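Local structure of TPR repeat-containing protein (3U4T) at residues L197-E203 against Y226-Y231. The protein is of unknown function but carries tetratricopeptide repeats, helical hairpins that in other proteins commonly mediate protein-protein binding. The protein carries 1 engineered substitution. Sequence-based numbering, arbitrary orientation.
Sequences LAKPYYE and YIAYYY
The methyl group of Ala198 sits over one face of the Tyr226 ring in a CH-pi contact, CB lying 4.2 Å from the ring centroid, while CD2 of Tyr202 meets Tyr226 obliquely near the CB end of that ring, 3.4 Å from CG of Tyr226. The two ring planes are inclined at 38°. Ala198 and Tyr202 make this the buried, closely packed part; the hydroxyl of Tyr202 hydrogen-bonds to Glu222 and its ring packs on Ala183 and Arg184 of helix 176-189. The contact joins the consecutive helices 199-209 and 217-233; their segments 199-203 and 226-231 run roughly antiparallel, 141° between their directions, with a closest axis approach of 10.5 Å, as in the helical hairpins of a TPR-type solenoid. Lys199 enters the opposing helix as a knob between Tyr226, Ile227, Tyr230 and Tyr231. Its CG is anti to the backbone N (chi1 178°), and bends farther along the chain carry CD over the face of Tyr230, 3.9 Å from that ring's centroid, and beside CD1 of Ile227. Toward the more open side, NZ of Lys199 donates to OH of Tyr231 at 3.1 Å and forms a short salt bridge (2.5 Å) with OE2 of Glu203, one turn on in its own helix, reaching that oxygen from above the carboxylate plane. At the loop end, a water lies 2.8 Å from OH of Tyr226 and makes a weak bond with the backbone N of Ala198.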
ATOM      1  N   LEU A 197      -6.131   9.471 -25.088  1.00 41.05           N
ATOM      2  CA  LEU A 197      -6.321   8.148 -24.493  1.00 46.33           C
ATOM      3  C   LEU A 197      -6.752   8.183 -23.048  1.00 46.77           C
ATOM      4  O   LEU A 197      -7.505   7.325 -22.604  1.00 54.47           O
ATOM      5  CB  LEU A 197      -5.039   7.318 -24.593  1.00 42.89           C
ATOM      6  CG  LEU A 197      -4.652   6.832 -25.990  1.00 40.44           C
ATOM      7  CD1 LEU A 197      -3.387   5.990 -25.913  1.00 38.00           C
ATOM      8  CD2 LEU A 197      -5.803   6.018 -26.568  1.00 38.83           C
ATOM      9  N   ALA A 198      -6.275   9.177 -22.311  1.00 36.51           N
ATOM     10  CA  ALA A 198      -6.607   9.298 -20.902  1.00 34.39           C
ATOM     11  C   ALA A 198      -7.913  10.030 -20.647  1.00 41.14           C
ATOM     12  O   ALA A 198      -8.496   9.920 -19.571  1.00 47.12           O
ATOM     13  CB  ALA A 198      -5.474  10.001 -20.172  1.00 24.18           C
ATOM     14  N   LYS A 199      -8.375  10.769 -21.645  1.00 38.24           N
ATOM     15  CA  LYS A 199      -9.604  11.559 -21.542  1.00 31.18           C
ATOM     16  C   LYS A 199     -10.777  10.882 -20.852  1.00 32.32           C
ATOM     17  O   LYS A 199     -11.265  11.351 -19.830  1.00 36.07           O
ATOM     18  CB  LYS A 199     -10.032  12.008 -22.933  1.00 22.91           C
ATOM     19  CG  LYS A 199     -11.321  12.814 -22.992  1.00 31.18           C
ATOM     20  CD  LYS A 199     -11.067  14.300 -22.957  1.00 37.32           C
ATOM     21  CE  LYS A 199     -12.074  15.011 -23.859  1.00 53.14           C
ATOM     22  NZ  LYS A 199     -13.490  14.701 -23.511  1.00 50.56           N
ATOM     23  N   PRO A 200     -11.255   9.766 -21.402  1.00 34.78           N
ATOM     24  CA  PRO A 200     -12.387   9.082 -20.775  1.00 40.13           C
ATOM     25  C   PRO A 200     -12.201   8.670 -19.315  1.00 34.33           C
ATOM     26  O   PRO A 200     -13.141   8.747 -18.519  1.00 35.04           O
ATOM     27  CB  PRO A 200     -12.592   7.875 -21.675  1.00 37.65           C
ATOM     28  CG  PRO A 200     -11.216   7.608 -22.202  1.00 37.21           C
ATOM     29  CD  PRO A 200     -10.751   8.996 -22.548  1.00 35.07           C
ATOM     30  N   TYR A 201     -11.001   8.222 -18.961  1.00 27.68           N
ATOM     31  CA  TYR A 201     -10.757   7.782 -17.585  1.00 30.91           C
ATOM     32  C   TYR A 201     -10.792   8.937 -16.594  1.00 37.11           C
ATOM     33  O   TYR A 201     -11.343   8.804 -15.497  1.00 35.62           O
ATOM     34  CB  TYR A 201      -9.431   7.015 -17.524  1.00 21.45           C
ATOM     35  CG  TYR A 201      -9.438   5.864 -18.509  1.00 30.02           C
ATOM     36  CD1 TYR A 201     -10.362   4.818 -18.377  1.00 38.73           C
ATOM     37  CD2 TYR A 201      -8.631   5.885 -19.642  1.00 28.31           C
ATOM     38  CE1 TYR A 201     -10.491   3.844 -19.351  1.00 43.34           C
ATOM     39  CE2 TYR A 201      -8.752   4.908 -20.630  1.00 32.41           C
ATOM     40  CZ  TYR A 201      -9.688   3.895 -20.478  1.00 45.92           C
ATOM     41  OH  TYR A 201      -9.847   2.959 -21.470  1.00 49.17           O
ATOM     42  N   TYR A 202     -10.226  10.077 -16.980  1.00 35.88           N
ATOM     43  CA  TYR A 202     -10.245  11.239 -16.101  1.00 36.24           C
ATOM     44  C   TYR A 202     -11.679  11.768 -16.019  1.00 41.72           C
ATOM     45  O   TYR A 202     -12.095  12.315 -14.985  1.00 38.44           O
ATOM     46  CB  TYR A 202      -9.294  12.340 -16.617  1.00 30.90           C
ATOM     47  CG  TYR A 202      -7.858  12.191 -16.139  1.00 26.21           C
ATOM     48  CD1 TYR A 202      -7.578  11.957 -14.794  1.00 17.99           C
ATOM     49  CD2 TYR A 202      -6.783  12.273 -17.026  1.00 27.02           C
ATOM     50  CE1 TYR A 202      -6.259  11.803 -14.340  1.00 24.83           C
ATOM     51  CE2 TYR A 202      -5.455  12.121 -16.579  1.00 35.11           C
ATOM     52  CZ  TYR A 202      -5.213  11.883 -15.236  1.00 38.04           C
ATOM     53  OH  TYR A 202      -3.935  11.693 -14.775  1.00 26.61           O
ATOM     54  N   GLU A 203     -12.436  11.602 -17.104  1.00 41.33           N
ATOM     55  CA  GLU A 203     -13.820  12.065 -17.116  1.00 44.51           C
ATOM     56  C   GLU A 203     -14.601  11.205 -16.141  1.00 47.00           C
ATOM     57  O   GLU A 203     -15.418  11.723 -15.376  1.00 39.33           O
ATOM     58  CB  GLU A 203     -14.416  11.987 -18.525  1.00 49.53           C
ATOM     59  CG  GLU A 203     -13.887  13.075 -19.445  1.00 61.94           C
ATOM     60  CD  GLU A 203     -14.411  12.972 -20.860  1.00 71.49           C
ATOM     61  OE1 GLU A 203     -14.474  11.844 -21.387  1.00 72.61           O
ATOM     62  OE2 GLU A 203     -14.741  14.023 -21.449  1.00 77.12           O
ATOM     63  N   TYR A 226      -5.830  17.858 -16.878  1.00 28.06           N
ATOM     64  CA  TYR A 226      -5.657  17.123 -18.124  1.00 33.95           C
ATOM     65  C   TYR A 226      -6.703  17.615 -19.128  1.00 31.42           C
ATOM     66  O   TYR A 226      -6.376  18.006 -20.245  1.00 26.90           O
ATOM     67  CB  TYR A 226      -5.846  15.622 -17.888  1.00 22.36           C
ATOM     68  CG  TYR A 226      -5.888  14.819 -19.173  1.00 22.23           C
ATOM     69  CD1 TYR A 226      -4.711  14.425 -19.813  1.00 22.71           C
ATOM     70  CD2 TYR A 226      -7.102  14.511 -19.791  1.00 15.86           C
ATOM     71  CE1 TYR A 226      -4.738  13.752 -21.018  1.00 28.71           C
ATOM     72  CE2 TYR A 226      -7.133  13.846 -21.005  1.00 24.66           C
ATOM     73  CZ  TYR A 226      -5.954  13.468 -21.611  1.00 37.35           C
ATOM     74  OH  TYR A 226      -5.992  12.793 -22.809  1.00 44.35           O
ATOM     75  N   ILE A 227      -7.964  17.598 -18.713  1.00 31.90           N
ATOM     76  CA  ILE A 227      -9.038  18.035 -19.584  1.00 34.65           C
ATOM     77  C   ILE A 227      -8.777  19.438 -20.123  1.00 37.03           C
ATOM     78  O   ILE A 227      -8.839  19.662 -21.335  1.00 39.41           O
ATOM     79  CB  ILE A 227     -10.394  18.002 -18.846  1.00 34.24           C
ATOM     80  CG1 ILE A 227     -10.657  16.595 -18.313  1.00 24.70           C
ATOM     81  CG2 ILE A 227     -11.523  18.389 -19.799  1.00 31.90           C
ATOM     82  CD1 ILE A 227     -10.770  15.555 -19.396  1.00 32.12           C
ATOM     83  N   ALA A 228      -8.475  20.381 -19.231  1.00 31.15           N
ATOM     84  CA  ALA A 228      -8.211  21.761 -19.662  1.00 36.54           C
ATOM     85  C   ALA A 228      -7.119  21.846 -20.729  1.00 36.13           C
ATOM     86  O   ALA A 228      -7.232  22.639 -21.668  1.00 41.80           O
ATOM     87  CB  ALA A 228      -7.853  22.637 -18.467  1.00 25.96           C
ATOM     88  N   TYR A 229      -6.072  21.035 -20.591  1.00 36.99           N
ATOM     89  CA  TYR A 229      -4.995  21.021 -21.578  1.00 43.74           C
ATOM     90  C   TYR A 229      -5.475  20.313 -22.839  1.00 41.60           C
ATOM     91  O   TYR A 229      -5.204  20.749 -23.949  1.00 37.25           O
ATOM     92  CB  TYR A 229      -3.750  20.312 -21.030  1.00 47.91           C
ATOM     93  CG  TYR A 229      -3.017  21.093 -19.948  1.00 68.03           C
ATOM     94  CD1 TYR A 229      -2.664  22.437 -20.137  1.00 65.92           C
ATOM     95  CD2 TYR A 229      -2.651  20.482 -18.747  1.00 73.49           C
ATOM     96  CE1 TYR A 229      -1.960  23.148 -19.155  1.00 61.84           C
ATOM     97  CE2 TYR A 229      -1.945  21.185 -17.760  1.00 73.30           C
ATOM     98  CZ  TYR A 229      -1.602  22.515 -17.971  1.00 67.19           C
ATOM     99  OH  TYR A 229      -0.883  23.196 -17.012  1.00 61.10           O
ATOM    100  N   TYR A 230      -6.192  19.212 -22.668  1.00 22.81           N
ATOM    101  CA  TYR A 230      -6.694  18.485 -23.817  1.00 27.12           C
ATOM    102  C   TYR A 230      -7.493  19.442 -24.696  1.00 40.05           C
ATOM    103  O   TYR A 230      -7.343  19.461 -25.919  1.00 46.67           O
ATOM    104  CB  TYR A 230      -7.629  17.364 -23.372  1.00 29.47           C
ATOM    105  CG  TYR A 230      -8.348  16.721 -24.533  1.00 29.76           C
ATOM    106  CD1 TYR A 230      -7.730  15.727 -25.293  1.00 30.85           C
ATOM    107  CD2 TYR A 230      -9.623  17.143 -24.906  1.00 35.39           C
ATOM    108  CE1 TYR A 230      -8.360  15.168 -26.395  1.00 36.18           C
ATOM    109  CE2 TYR A 230     -10.266  16.593 -26.011  1.00 43.27           C
ATOM    110  CZ  TYR A 230      -9.633  15.605 -26.750  1.00 43.55           C
ATOM    111  OH  TYR A 230     -10.288  15.042 -27.821  1.00 45.46           O
ATOM    112  N   TYR A 231      -8.346  20.234 -24.053  1.00 35.66           N
ATOM    113  CA  TYR A 231      -9.197  21.161 -24.768  1.00 32.26           C
ATOM    114  C   TYR A 231      -8.500  22.395 -25.296  1.00 31.11           C
ATOM    115  O   TYR A 231      -8.965  22.983 -26.265  1.00 36.50           O
ATOM    116  CB  TYR A 231     -10.399  21.551 -23.907  1.00 43.76           C
ATOM    117  CG  TYR A 231     -11.475  20.488 -23.897  1.00 44.74           C
ATOM    118  CD1 TYR A 231     -11.956  19.936 -25.096  1.00 43.46           C
ATOM    119  CD2 TYR A 231     -12.021  20.042 -22.699  1.00 32.00           C
ATOM    120  CE1 TYR A 231     -12.957  18.964 -25.095  1.00 38.63           C
ATOM    121  CE2 TYR A 231     -13.022  19.074 -22.680  1.00 37.92           C
ATOM    122  CZ  TYR A 231     -13.487  18.537 -23.882  1.00 37.39           C
ATOM    123  OH  TYR A 231     -14.473  17.575 -23.838  1.00 38.79           O
TER
HETATM  124  O   HOH W   1      -3.664  11.289 -23.260  1.00 36.33           O